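PDB 1XP4: D-alanyl-D-alanine carboxypeptidase from Streptococcus pneumoniae R6, which probably removes the C-terminal D-alanine from cell-wall peptidoglycan precursors, as a serine-type D-alanyl-D-alanine carboxypeptidase of the peptidase S11 family. Local coordinates for residues 346-351 with 368-373; 304-309 with 372-377; 294-299 with 333-338; 281-286 with 313-318. All coordinates share one frame; numbering follows the deposited sequence.

Contact 1 of 4, residues 346-351 with 368-373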
loop_
_atom_site.group_PDB
_atom_site.type_symbol
_atom_site.label_atom_id
_atom_site.label_comp_id
_atom_site.label_asym_id
_atom_site.label_seq_id
_atom_site.Cartn_x
_atom_site.Cartn_y
_atom_site.Cartn_z
ATOM N N VAL A 346 17.740 2.043 22.714
ATOM C CA VAL A 346 19.149 2.336 22.951
ATOM C C VAL A 346 20.065 2.055 21.761
ATOM O O VAL A 346 21.256 2.374 21.787
ATOM C CB VAL A 346 19.654 1.560 24.179
ATOM C CG1 VAL A 346 21.007 2.082 24.601
ATOM C CG2 VAL A 346 18.675 1.721 25.322
ATOM N N GLY A 347 19.509 1.468 20.712
ATOM C CA GLY A 347 20.308 1.166 19.543
ATOM C C GLY A 347 19.446 0.555 18.464
ATOM O O GLY A 347 18.235 0.436 18.633
ATOM N N HIS A 348 20.068 0.163 17.357
ATOM C CA HIS A 348 19.336 -0.440 16.257
ATOM C C HIS A 348 20.082 -1.590 15.602
ATOM O O HIS A 348 21.303 -1.555 15.462
ATOM C CB HIS A 348 19.004 0.622 15.203
ATOM C CG HIS A 348 17.940 1.586 15.634
ATOM N ND1 HIS A 348 18.197 2.684 16.429
ATOM C CD2 HIS A 348 16.602 1.586 15.415
ATOM C CE1 HIS A 348 17.064 3.319 16.682
ATOM N NE2 HIS A 348 16.082 2.671 16.078
ATOM N N LEU A 349 19.335 -2.622 15.225
ATOM C CA LEU A 349 19.887 -3.791 14.545
ATOM C C LEU A 349 19.545 -3.577 13.078
ATOM O O LEU A 349 18.373 -3.603 12.712
ATOM C CB LEU A 349 19.204 -5.071 15.027
ATOM C CG LEU A 349 19.945 -6.078 15.907
ATOM C CD1 LEU A 349 19.036 -7.272 16.171
ATOM C CD2 LEU A 349 21.211 -6.537 15.213
ATOM N N THR A 350 20.546 -3.352 12.235
ATOM C CA THR A 350 20.276 -3.124 10.820
ATOM C C THR A 350 20.704 -4.310 9.981
ATOM O O THR A 350 21.774 -4.882 10.201
ATOM C CB THR A 350 21.008 -1.884 10.299
ATOM O OG1 THR A 350 22.422 -2.115 10.345
ATOM C CG2 THR A 350 20.671 -0.668 11.151
ATOM N N TYR A 351 19.861 -4.676 9.019
ATOM C CA TYR A 351 20.137 -5.800 8.133
ATOM C C TYR A 351 20.886 -5.307 6.904
ATOM O O TYR A 351 20.336 -4.568 6.082
ATOM C CB TYR A 351 18.816 -6.475 7.732
ATOM C CG TYR A 351 18.900 -7.507 6.618
ATOM C CD1 TYR A 351 20.033 -8.301 6.448
ATOM C CD2 TYR A 351 17.819 -7.717 5.762
ATOM C CE1 TYR A 351 20.085 -9.276 5.458
ATOM C CE2 TYR A 351 17.858 -8.691 4.771
ATOM C CZ TYR A 351 18.995 -9.469 4.622
ATOM O OH TYR A 351 19.041 -10.449 3.643
ATOM N N SER A 368 16.079 -1.631 9.908
ATOM C CA SER A 368 16.770 -1.471 11.174
ATOM C C SER A 368 15.687 -1.662 12.227
ATOM O O SER A 368 14.613 -1.066 12.146
ATOM C CB SER A 368 17.388 -0.072 11.294
ATOM O OG SER A 368 16.422 0.904 11.638
ATOM N N PHE A 369 15.967 -2.512 13.204
ATOM C CA PHE A 369 15.011 -2.792 14.260
ATOM C C PHE A 369 15.530 -2.251 15.588
ATOM O O PHE A 369 16.700 -2.433 15.928
ATOM C CB PHE A 369 14.780 -4.299 14.324
ATOM C CG PHE A 369 14.638 -4.938 12.971
ATOM C CD1 PHE A 369 15.760 -5.341 12.257
ATOM C CD2 PHE A 369 13.382 -5.103 12.390
ATOM C CE1 PHE A 369 15.632 -5.899 10.978
ATOM C CE2 PHE A 369 13.244 -5.660 11.117
ATOM C CZ PHE A 369 14.371 -6.058 10.409
ATOM N N GLU A 370 14.660 -1.579 16.333
ATOM C CA GLU A 370 15.051 -0.995 17.608
ATOM C C GLU A 370 15.388 -2.009 18.690
ATOM O O GLU A 370 14.713 -3.024 18.856
ATOM C CB GLU A 370 13.963 -0.043 18.107
ATOM C CG GLU A 370 13.704 1.110 17.153
ATOM C CD GLU A 370 12.738 2.141 17.707
ATOM O OE1 GLU A 370 11.611 1.756 18.104
ATOM O OE2 GLU A 370 13.109 3.338 17.735
HETATM N N MSE A 371 16.464 -1.719 19.410
HETATM C CA MSE A 371 16.931 -2.559 20.495
HETATM C C MSE A 371 16.800 -1.749 21.771
HETATM O O MSE A 371 17.379 -0.673 21.922
HETATM C CB MSE A 371 18.374 -2.984 20.255
HETATM C CG MSE A 371 18.521 -3.924 19.068
HETATM SE SE MSE A 371 17.782 -5.681 19.377
HETATM C CE MSE A 371 19.257 -6.438 20.348
ATOM N N VAL A 372 16.024 -2.303 22.685
ATOM C CA VAL A 372 15.698 -1.676 23.948
ATOM C C VAL A 372 16.614 -1.995 25.126
ATOM O O VAL A 372 17.280 -3.029 25.153
ATOM C CB VAL A 372 14.241 -2.050 24.290
ATOM C CG1 VAL A 372 13.964 -1.854 25.745
ATOM C CG2 VAL A 372 13.298 -1.227 23.440
ATOM N N ALA A 373 16.638 -1.084 26.097
ATOM C CA ALA A 373 17.430 -1.254 27.315
ATOM C C ALA A 373 16.629 -2.161 28.245
ATOM O O ALA A 373 15.455 -1.889 28.505
ATOM C CB ALA A 373 17.644 0.092 27.978
#
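Leu349 and Phe369 trade two backbone hydrogen bonds. Leu349 N gives to Phe369 O at 2.7 Å, and Phe369 N gives to Leu349 O at the same distance. Met371 N, in a selenomethionine, bonds to Gly347 O at 2.9 Å. At the end near Val346, one carbonyl takes two donors. Val346 N reaches Met371 O at 2.9 Å, nearly straight at 165°, and Gly347 N adds a weak bond to the same oxygen. Val346 and Gly347 therefore both face Met371, which is a classic beta bulge.

These bonds join two neighbours of a three-stranded antiparallel sheet in the C-terminal domain, of the kind named after penicillin-binding protein 5. The 368-373 strand is the middle one. The 345-350 strand lies at one edge, where it also has backbone bonds to Pro331 and Phe329.

Polar side chains meet on the face that carries His348, Glu370, Thr350 and Ser368. The His348 ring and the Glu370 carboxylate lie side by side and point the same way, with their planes 39° apart. His348 NE2 gives Glu370 OE2 a weak, long bond of 3.5 Å. Both side chains have CG anti to their own carbonyl carbon, which lets them run together. Thr350 CG2 packs on Ser368 CB beside them.

Apolar side chains line the other face. The Met371 chain is bent at chi2 and chi3, which brings its selenium to Leu349 CD1 at 3.8 Å. The Phe369 ring turns its CD1 C-H obliquely near the carbonyl oxygen of Leu349. Ile313 and Leu315 of the 313-318 strand also touch Phe369, so this face is the one turned to that strand.

Contact 2 of 4, residues 304-309 with 372-377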
loop_
_atom_site.group_PDB
_atom_site.type_symbol
_atom_site.label_atom_id
_atom_site.label_comp_id
_atom_site.label_asym_id
_atom_site.label_seq_id
_atom_site.Cartn_x
_atom_site.Cartn_y
_atom_site.Cartn_z
ATOM N N THR A 304 27.450 -1.416 30.400
ATOM C CA THR A 304 26.325 -2.111 29.761
ATOM C C THR A 304 24.964 -1.507 30.125
ATOM O O THR A 304 24.710 -1.133 31.274
ATOM C CB THR A 304 26.353 -3.679 29.988
ATOM O OG1 THR A 304 25.379 -4.099 30.961
ATOM C CG2 THR A 304 27.717 -4.211 30.401
ATOM N N VAL A 305 24.165 -1.244 29.077
ATOM C CA VAL A 305 22.815 -1.738 29.170
ATOM C C VAL A 305 22.640 -2.894 28.226
ATOM O O VAL A 305 22.811 -2.794 27.036
ATOM C CB VAL A 305 21.726 -0.739 28.844
ATOM C CG1 VAL A 305 20.780 -0.663 30.018
ATOM C CG2 VAL A 305 22.258 0.627 28.517
ATOM N N ILE A 306 22.193 -4.013 28.732
ATOM C CA ILE A 306 21.971 -4.974 27.706
ATOM C C ILE A 306 20.722 -4.529 26.997
ATOM O O ILE A 306 19.691 -4.188 27.563
ATOM C CB ILE A 306 21.826 -6.385 28.295
ATOM C CG1 ILE A 306 23.115 -6.768 29.002
ATOM C CG2 ILE A 306 21.637 -7.392 27.142
ATOM C CD1 ILE A 306 23.998 -7.703 28.163
ATOM N N ALA A 307 21.054 -4.331 25.731
ATOM C CA ALA A 307 20.058 -3.953 24.763
ATOM C C ALA A 307 19.731 -5.207 23.977
ATOM O O ALA A 307 20.536 -5.721 23.259
ATOM C CB ALA A 307 20.705 -2.942 23.819
ATOM N N VAL A 308 18.417 -5.192 24.129
ATOM C CA VAL A 308 17.607 -6.375 23.923
ATOM C C VAL A 308 16.466 -6.141 22.943
ATOM O O VAL A 308 16.017 -5.013 22.759
ATOM C CB VAL A 308 17.047 -6.823 25.290
ATOM C CG1 VAL A 308 15.867 -7.731 25.097
ATOM C CG2 VAL A 308 18.130 -7.521 26.090
ATOM N N ALA A 309 15.999 -7.212 22.321
ATOM C CA ALA A 309 14.837 -7.132 21.407
ATOM C C ALA A 309 13.534 -7.130 22.180
ATOM O O ALA A 309 13.348 -7.930 23.084
ATOM C CB ALA A 309 14.925 -8.334 20.486
ATOM N N VAL A 372 16.024 -2.303 22.685
ATOM C CA VAL A 372 15.698 -1.676 23.948
ATOM C C VAL A 372 16.614 -1.995 25.126
ATOM O O VAL A 372 17.280 -3.029 25.153
ATOM C CB VAL A 372 14.241 -2.050 24.290
ATOM C CG1 VAL A 372 13.964 -1.854 25.745
ATOM C CG2 VAL A 372 13.298 -1.227 23.440
ATOM N N ALA A 373 16.638 -1.084 26.097
ATOM C CA ALA A 373 17.430 -1.254 27.315
ATOM C C ALA A 373 16.629 -2.161 28.245
ATOM O O ALA A 373 15.455 -1.889 28.505
ATOM C CB ALA A 373 17.644 0.092 27.978
ATOM N N ASP A 374 17.237 -3.227 28.759
ATOM C CA ASP A 374 16.475 -4.115 29.631
ATOM C C ASP A 374 16.861 -4.012 31.104
ATOM O O ASP A 374 16.932 -5.010 31.814
ATOM C CB ASP A 374 16.582 -5.564 29.123
ATOM C CG ASP A 374 17.789 -6.291 29.656
ATOM O OD1 ASP A 374 18.846 -5.652 29.835
ATOM O OD2 ASP A 374 17.673 -7.513 29.885
ATOM N N LYS A 375 17.068 -2.780 31.560
ATOM C CA LYS A 375 17.466 -2.500 32.934
ATOM C C LYS A 375 17.545 -0.982 33.054
ATOM O O LYS A 375 17.684 -0.287 32.050
ATOM C CB LYS A 375 18.840 -3.131 33.192
ATOM C CG LYS A 375 19.479 -2.908 34.554
ATOM C CD LYS A 375 20.812 -3.654 34.585
ATOM C CE LYS A 375 21.570 -3.506 35.887
ATOM N NZ LYS A 375 22.615 -4.564 36.011
ATOM N N LYS A 376 17.442 -0.464 34.271
ATOM C CA LYS A 376 17.525 0.974 34.488
ATOM C C LYS A 376 18.930 1.295 34.996
ATOM O O LYS A 376 19.561 0.450 35.627
ATOM C CB LYS A 376 16.472 1.403 35.515
ATOM C CG LYS A 376 16.558 2.857 35.970
ATOM C CD LYS A 376 15.512 3.135 37.040
ATOM C CE LYS A 376 15.605 4.549 37.599
ATOM N NZ LYS A 376 14.531 4.808 38.609
ATOM N N ILE A 377 19.421 2.501 34.721
ATOM C CA ILE A 377 20.756 2.892 35.174
ATOM C C ILE A 377 20.730 4.131 36.077
ATOM O O ILE A 377 19.900 5.023 35.902
ATOM C CB ILE A 377 21.686 3.154 33.980
ATOM C CG1 ILE A 377 21.590 1.996 32.982
ATOM C CG2 ILE A 377 23.119 3.288 34.462
ATOM C CD1 ILE A 377 22.060 0.662 33.527
#
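The Asp374 carboxylate has Val308 CG2 over one face, 3.8 Å from Asp374 CG and almost above it. Ile306 O lies on the same side but obliquely, close to Asp374 OD1. Both oxygens are acceptors, so that approach is not a hydrogen bond. Ile306 CB also comes to OD1. The first torsion of Asp374 sets CG between its backbone N and carbonyl carbon (chi1 87°). This turns the carboxylate back over the 304-309 segment.

The same Ile306 carbonyl is held by a real donor. Asp374 N bonds to Ile306 O at 2.9 Å, with the donor nearly in line with the carbonyl bond. Two more backbone bonds pair Val308 with Val372. Val308 N gives to Val372 O at 2.6 Å, and Val372 N gives to Val308 O at 2.7 Å. Ala307 CA also points a hydrogen at Val372 O.

The short 307-308 strand is thus the antiparallel edge partner of the 368-373 strand in the three-stranded sheet of the C-terminal domain. Ala307 and Ala373 form the next pair, without hydrogen bonds between them.

Side-chain packing goes on through Val305. Its CG1 touches Ala373 CB at 3.8 Å, Ile377 CD1 at 4.0 Å and the carbonyl oxygen of Lys375. The three contacts come to one methyl. Ile377 lays its CD1 near Thr304 O as well. Leu340 packs on Val305 and has a backbone bond with Ile377, while Pro310 touches Val372.

Contact 3 of 4, residues 294-299 with 333-338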
loop_
_atom_site.group_PDB
_atom_site.type_symbol
_atom_site.label_atom_id
_atom_site.label_comp_id
_atom_site.label_asym_id
_atom_site.label_seq_id
_atom_site.Cartn_x
_atom_site.Cartn_y
_atom_site.Cartn_z
ATOM N N LYS A 294 25.771 -4.237 24.058
ATOM C CA LYS A 294 25.457 -3.316 25.108
ATOM C C LYS A 294 25.495 -1.936 24.514
ATOM O O LYS A 294 26.253 -1.655 23.595
ATOM C CB LYS A 294 26.500 -3.440 26.198
ATOM C CG LYS A 294 27.790 -4.050 25.689
ATOM C CD LYS A 294 28.665 -4.552 26.830
ATOM C CE LYS A 294 30.053 -4.982 26.343
ATOM N NZ LYS A 294 30.806 -5.542 27.465
ATOM N N ALA A 295 24.851 -0.913 25.077
ATOM C CA ALA A 295 25.034 0.461 24.616
ATOM C C ALA A 295 25.357 1.416 25.756
ATOM O O ALA A 295 24.622 1.504 26.731
ATOM C CB ALA A 295 23.788 0.926 23.889
ATOM N N PRO A 296 26.472 2.143 25.637
ATOM C CA PRO A 296 26.993 3.122 26.589
ATOM C C PRO A 296 26.041 4.118 27.255
ATOM O O PRO A 296 25.099 4.619 26.639
ATOM C CB PRO A 296 28.078 3.811 25.777
ATOM C CG PRO A 296 28.681 2.651 25.063
ATOM C CD PRO A 296 27.455 1.918 24.558
ATOM N N VAL A 297 26.318 4.384 28.532
ATOM C CA VAL A 297 25.722 5.324 29.452
ATOM C C VAL A 297 26.874 5.872 30.275
ATOM O O VAL A 297 27.857 5.191 30.554
ATOM C CB VAL A 297 24.690 4.551 30.331
ATOM C CG1 VAL A 297 24.068 5.454 31.413
ATOM C CG2 VAL A 297 23.557 4.031 29.440
ATOM N N GLN A 298 26.770 7.160 30.573
ATOM C CA GLN A 298 27.900 7.830 31.159
ATOM C C GLN A 298 27.430 8.452 32.443
ATOM O O GLN A 298 27.549 9.652 32.611
ATOM C CB GLN A 298 28.287 8.964 30.190
ATOM C CG GLN A 298 27.180 10.027 30.143
ATOM C CD GLN A 298 27.570 11.221 29.303
ATOM O OE1 GLN A 298 26.944 12.271 29.343
ATOM N NE2 GLN A 298 28.573 10.995 28.429
ATOM N N ASP A 299 26.823 7.604 33.350
ATOM C CA ASP A 299 26.410 7.978 34.752
ATOM C C ASP A 299 25.727 6.827 35.545
ATOM O O ASP A 299 24.535 6.851 35.771
ATOM C CB ASP A 299 25.358 9.117 34.849
ATOM C CG ASP A 299 25.633 10.419 34.092
ATOM O OD1 ASP A 299 24.963 10.590 33.098
ATOM O OD2 ASP A 299 26.094 11.396 34.696
ATOM N N SER A 333 23.082 4.487 19.697
ATOM C CA SER A 333 23.196 5.902 19.454
ATOM C C SER A 333 24.013 6.515 20.595
ATOM O O SER A 333 23.708 6.332 21.758
ATOM C CB SER A 333 21.794 6.483 19.309
ATOM O OG SER A 333 20.980 5.426 18.807
ATOM N N LYS A 334 25.059 7.300 20.237
ATOM C CA LYS A 334 26.285 7.237 21.080
ATOM C C LYS A 334 26.053 7.503 22.567
ATOM O O LYS A 334 24.948 7.763 22.983
ATOM C CB LYS A 334 27.481 7.972 20.509
ATOM C CG LYS A 334 27.290 8.395 19.042
ATOM C CD LYS A 334 27.583 9.885 18.829
ATOM C CE LYS A 334 28.987 10.297 19.297
ATOM N NZ LYS A 334 29.511 11.364 18.435
ATOM N N ALA A 335 27.149 7.316 23.361
ATOM C CA ALA A 335 27.039 6.960 24.777
ATOM C C ALA A 335 26.223 7.928 25.665
ATOM O O ALA A 335 26.639 9.063 25.928
ATOM C CB ALA A 335 28.449 6.881 25.319
ATOM N N ILE A 336 25.088 7.551 26.251
ATOM C CA ILE A 336 24.076 8.538 26.474
ATOM C C ILE A 336 23.922 8.931 27.927
ATOM O O ILE A 336 23.749 8.182 28.863
ATOM C CB ILE A 336 22.763 8.007 25.809
ATOM C CG1 ILE A 336 21.759 7.396 26.801
ATOM C CG2 ILE A 336 23.068 6.909 24.774
ATOM C CD1 ILE A 336 21.899 5.868 26.928
ATOM N N PRO A 337 23.189 9.977 28.418
ATOM C CA PRO A 337 23.120 10.280 29.842
ATOM C C PRO A 337 22.234 9.300 30.617
ATOM O O PRO A 337 21.541 8.418 30.055
ATOM C CB PRO A 337 22.559 11.712 30.005
ATOM C CG PRO A 337 21.947 12.155 28.678
ATOM C CD PRO A 337 22.398 10.970 27.672
ATOM N N ALA A 338 22.341 9.346 31.940
ATOM C CA ALA A 338 21.455 8.577 32.805
ATOM C C ALA A 338 20.636 9.587 33.601
ATOM O O ALA A 338 20.973 10.770 33.627
ATOM C CB ALA A 338 22.249 7.688 33.747
#
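Ala335 begins the contact by lying against the Pro296 ring, though the closeness of the two CB atoms is doubtful. Its carbonyl oxygen has Gln298 NE2 nearby at 3.7 Å, too far for a hydrogen bond. Ile336 follows. Its N gives a hydrogen bond to Pro296 O at 3.0 Å. The donor stands above the carbonyl plane, away from a lone pair. Ile336 CD1 meets Val297 CG2 at 3.5 Å. Ile336 O accepts a CA-H contact from Val297 CA.

Pro337 adds a looser touch, with its CA near Gln298 CG and Asp299 OD1. Ala338 closes the walk. Its N bonds to Asp299 OD1 at 3.1 Å, on the anti side of the carboxylate and 28° out of its plane. Asp299 CG is anti to its carbonyl carbon (chi1 -51°), which swings the carboxylate across to Ala338. Ala338 CB packs on Val297 CG1 at 3.7 Å and on Asp299 CB.

Both segments are irregular loops at the surface of the C-terminal domain. One links strands 278-284 and 307-308, the other strands 313-318 and 345-350. Val297 also touches Val305, just ahead of strand 307-308.

Contact 4 of 4, residues 281-286 with 313-318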
loop_
_atom_site.group_PDB
_atom_site.type_symbol
_atom_site.label_atom_id
_atom_site.label_comp_id
_atom_site.label_asym_id
_atom_site.label_seq_id
_atom_site.Cartn_x
_atom_site.Cartn_y
_atom_site.Cartn_z
ATOM N N ARG A 281 13.254 -15.927 8.536
ATOM C CA ARG A 281 14.003 -16.673 9.535
ATOM C C ARG A 281 14.144 -15.769 10.753
ATOM O O ARG A 281 14.538 -14.613 10.622
ATOM C CB ARG A 281 15.385 -17.060 9.000
ATOM C CG ARG A 281 16.129 -18.027 9.916
ATOM C CD ARG A 281 17.480 -18.479 9.361
ATOM N NE ARG A 281 18.114 -19.457 10.250
ATOM C CZ ARG A 281 19.332 -19.963 10.071
ATOM N NH1 ARG A 281 20.061 -19.585 9.027
ATOM N NH2 ARG A 281 19.826 -20.843 10.939
ATOM N N LYS A 282 13.797 -16.281 11.932
ATOM C CA LYS A 282 13.901 -15.493 13.157
ATOM C C LYS A 282 15.360 -15.465 13.590
ATOM O O LYS A 282 15.979 -16.513 13.770
ATOM C CB LYS A 282 13.026 -16.101 14.262
ATOM C CG LYS A 282 12.925 -15.255 15.533
ATOM C CD LYS A 282 11.741 -15.668 16.409
ATOM C CE LYS A 282 11.836 -17.122 16.853
ATOM N NZ LYS A 282 10.634 -17.561 17.617
ATOM N N ILE A 283 15.908 -14.261 13.746
ATOM C CA ILE A 283 17.305 -14.104 14.140
ATOM C C ILE A 283 17.496 -13.748 15.608
ATOM O O ILE A 283 18.471 -14.168 16.226
ATOM C CB ILE A 283 18.024 -13.030 13.286
ATOM C CG1 ILE A 283 17.312 -11.682 13.419
ATOM C CG2 ILE A 283 18.098 -13.489 11.842
ATOM C CD1 ILE A 283 18.070 -10.520 12.797
ATOM N N VAL A 284 16.582 -12.959 16.160
ATOM C CA VAL A 284 16.672 -12.572 17.561
ATOM C C VAL A 284 15.334 -12.816 18.238
ATOM O O VAL A 284 14.273 -12.551 17.673
ATOM C CB VAL A 284 17.069 -11.083 17.730
ATOM C CG1 VAL A 284 17.244 -10.748 19.209
ATOM C CG2 VAL A 284 18.355 -10.804 16.980
ATOM N N GLN A 285 15.406 -13.335 19.455
ATOM C CA GLN A 285 14.233 -13.655 20.246
ATOM C C GLN A 285 13.949 -12.496 21.183
ATOM O O GLN A 285 14.871 -11.849 21.682
ATOM C CB GLN A 285 14.512 -14.910 21.064
ATOM C CG GLN A 285 13.360 -15.873 21.186
ATOM C CD GLN A 285 13.676 -17.200 20.526
ATOM O OE1 GLN A 285 14.850 -17.548 20.342
ATOM N NE2 GLN A 285 12.634 -17.957 20.172
ATOM N N GLN A 286 12.673 -12.232 21.423
ATOM C CA GLN A 286 12.293 -11.159 22.320
ATOM C C GLN A 286 12.951 -11.394 23.672
ATOM O O GLN A 286 12.978 -12.519 24.165
ATOM C CB GLN A 286 10.777 -11.132 22.478
ATOM C CG GLN A 286 10.290 -10.230 23.585
ATOM C CD GLN A 286 8.795 -10.302 23.741
ATOM O OE1 GLN A 286 8.237 -11.379 23.957
ATOM N NE2 GLN A 286 8.129 -9.157 23.627
ATOM N N ILE A 313 12.348 -10.564 16.217
ATOM C CA ILE A 313 12.874 -10.009 14.983
ATOM C C ILE A 313 13.100 -11.068 13.916
ATOM O O ILE A 313 13.759 -12.080 14.156
ATOM C CB ILE A 313 14.191 -9.253 15.250
ATOM C CG1 ILE A 313 13.926 -8.113 16.240
ATOM C CG2 ILE A 313 14.761 -8.699 13.946
ATOM C CD1 ILE A 313 15.147 -7.278 16.575
ATOM N N TYR A 314 12.528 -10.822 12.739
ATOM C CA TYR A 314 12.658 -11.713 11.591
ATOM C C TYR A 314 13.244 -10.939 10.411
ATOM O O TYR A 314 13.169 -9.707 10.361
ATOM C CB TYR A 314 11.295 -12.285 11.172
ATOM C CG TYR A 314 10.654 -13.223 12.167
ATOM C CD1 TYR A 314 10.027 -12.739 13.312
ATOM C CD2 TYR A 314 10.660 -14.600 11.952
ATOM C CE1 TYR A 314 9.416 -13.605 14.222
ATOM C CE2 TYR A 314 10.054 -15.477 12.853
ATOM C CZ TYR A 314 9.432 -14.972 13.985
ATOM O OH TYR A 314 8.826 -15.834 14.873
ATOM N N LEU A 315 13.824 -11.676 9.467
ATOM C CA LEU A 315 14.414 -11.094 8.266
ATOM C C LEU A 315 14.004 -11.937 7.072
ATOM O O LEU A 315 13.763 -13.137 7.209
ATOM C CB LEU A 315 15.937 -11.103 8.345
ATOM C CG LEU A 315 16.649 -10.389 9.487
ATOM C CD1 LEU A 315 18.114 -10.571 9.278
ATOM C CD2 LEU A 315 16.304 -8.917 9.522
ATOM N N ILE A 316 13.921 -11.308 5.905
ATOM C CA ILE A 316 13.576 -12.037 4.698
ATOM C C ILE A 316 14.853 -12.750 4.267
ATOM O O ILE A 316 15.925 -12.154 4.278
ATOM C CB ILE A 316 13.141 -11.098 3.565
ATOM C CG1 ILE A 316 12.055 -10.154 4.054
ATOM C CG2 ILE A 316 12.599 -11.914 2.398
ATOM C CD1 ILE A 316 11.502 -9.295 2.953
ATOM N N GLU A 317 14.745 -14.022 3.901
ATOM C CA GLU A 317 15.911 -14.785 3.472
ATOM C C GLU A 317 15.542 -15.691 2.301
ATOM O O GLU A 317 14.532 -16.399 2.343
ATOM C CB GLU A 317 16.451 -15.629 4.636
ATOM C CG GLU A 317 17.718 -16.426 4.316
ATOM C CD GLU A 317 18.165 -17.316 5.476
ATOM O OE1 GLU A 317 17.306 -18.029 6.041
ATOM O OE2 GLU A 317 19.372 -17.315 5.815
ATOM N N ARG A 318 16.346 -15.649 1.245
ATOM C CA ARG A 318 16.259 -16.671 0.250
ATOM C C ARG A 318 16.543 -18.056 0.875
ATOM O O ARG A 318 17.216 -18.202 1.891
ATOM C CB ARG A 318 17.224 -16.314 -0.858
ATOM C CG ARG A 318 16.550 -16.206 -2.219
ATOM C CD ARG A 318 17.561 -15.922 -3.329
ATOM N NE ARG A 318 16.869 -15.600 -4.563
ATOM C CZ ARG A 318 16.760 -14.302 -4.853
ATOM N NH1 ARG A 318 17.284 -13.406 -4.060
ATOM N NH2 ARG A 318 16.160 -13.923 -5.974
#
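Strands 278-284 and 313-318 form a two-stranded antiparallel ribbon with a classic beta bulge in the C-terminal domain. Ile283 and Val284 both face Ile313 at the bulge. Ile283 N gives to Ile313 O at 3.1 Å, and Ile313 N gives to Val284 O, so Ile313 is bonded through both its N and its O. Further along, Arg281 N bonds to Leu315 O and Leu315 N returns a bond to Arg281 O at 3.2 Å.

On one side of the ribbon, Lys282 lies over a face of the Tyr314 ring. Lys282 CB makes a CH-pi contact, 3.8 Å from the centroid of the Tyr314 ring and 29° off its normal. With CG anti to the backbone N (chi1 -173°), CG and CD run on across the ring, and Lys282 CD reaches Tyr314 OH at 3.3 Å. Lys282 NZ forms a weak, long ion pair with Asp312.

Apolar side chains meet on the opposite side. Ile283 CD1 packs on Leu315 CD1 at 3.5 Å, the two side chains crossing at about a right angle. The same methyl touches Ile313 CG2 at 3.9 Å. Loop residues add to this packing, with Tyr290 against Val284 and Val327 against Leu315.

At the Arg281 end, Glu317 OE2 sits at the edge of the guanidinium, in its plane. Glu317 OE1 lies along the aliphatic part of Arg281. Arg281 NH1 is 4.0 Å from Glu317 OE2, a long salt bridge. That length is consistent with a weak electrostatic contact at the exposed Arg281, beside a ribbon that has four backbone hydrogen bonds.

How the contacts relate
All four contacts lie in the C-terminal domain, away from the predicted active-site residues Ser41, Lys44 and Ser104. Contacts 1 and 2 pair with the two edges of strand 368-373 and share Val372 and Ala373; their centres are 11 Å apart. Contact 4 packs its ribbon against that sheet, where Phe369 CE1 comes to 3.4 Å from Leu315 CD2 and Leu349 CD1 lies 3.7 Å from Val284 CG2. Contact 3 sits beyond contact 2, with centres 10 Å apart, and Thr304 CG2 meets Lys294 CD at 3.7 Å. Contacts 3 and 4 do not touch: their nearest atoms are about 12 Å apart, and the sheet bridges them.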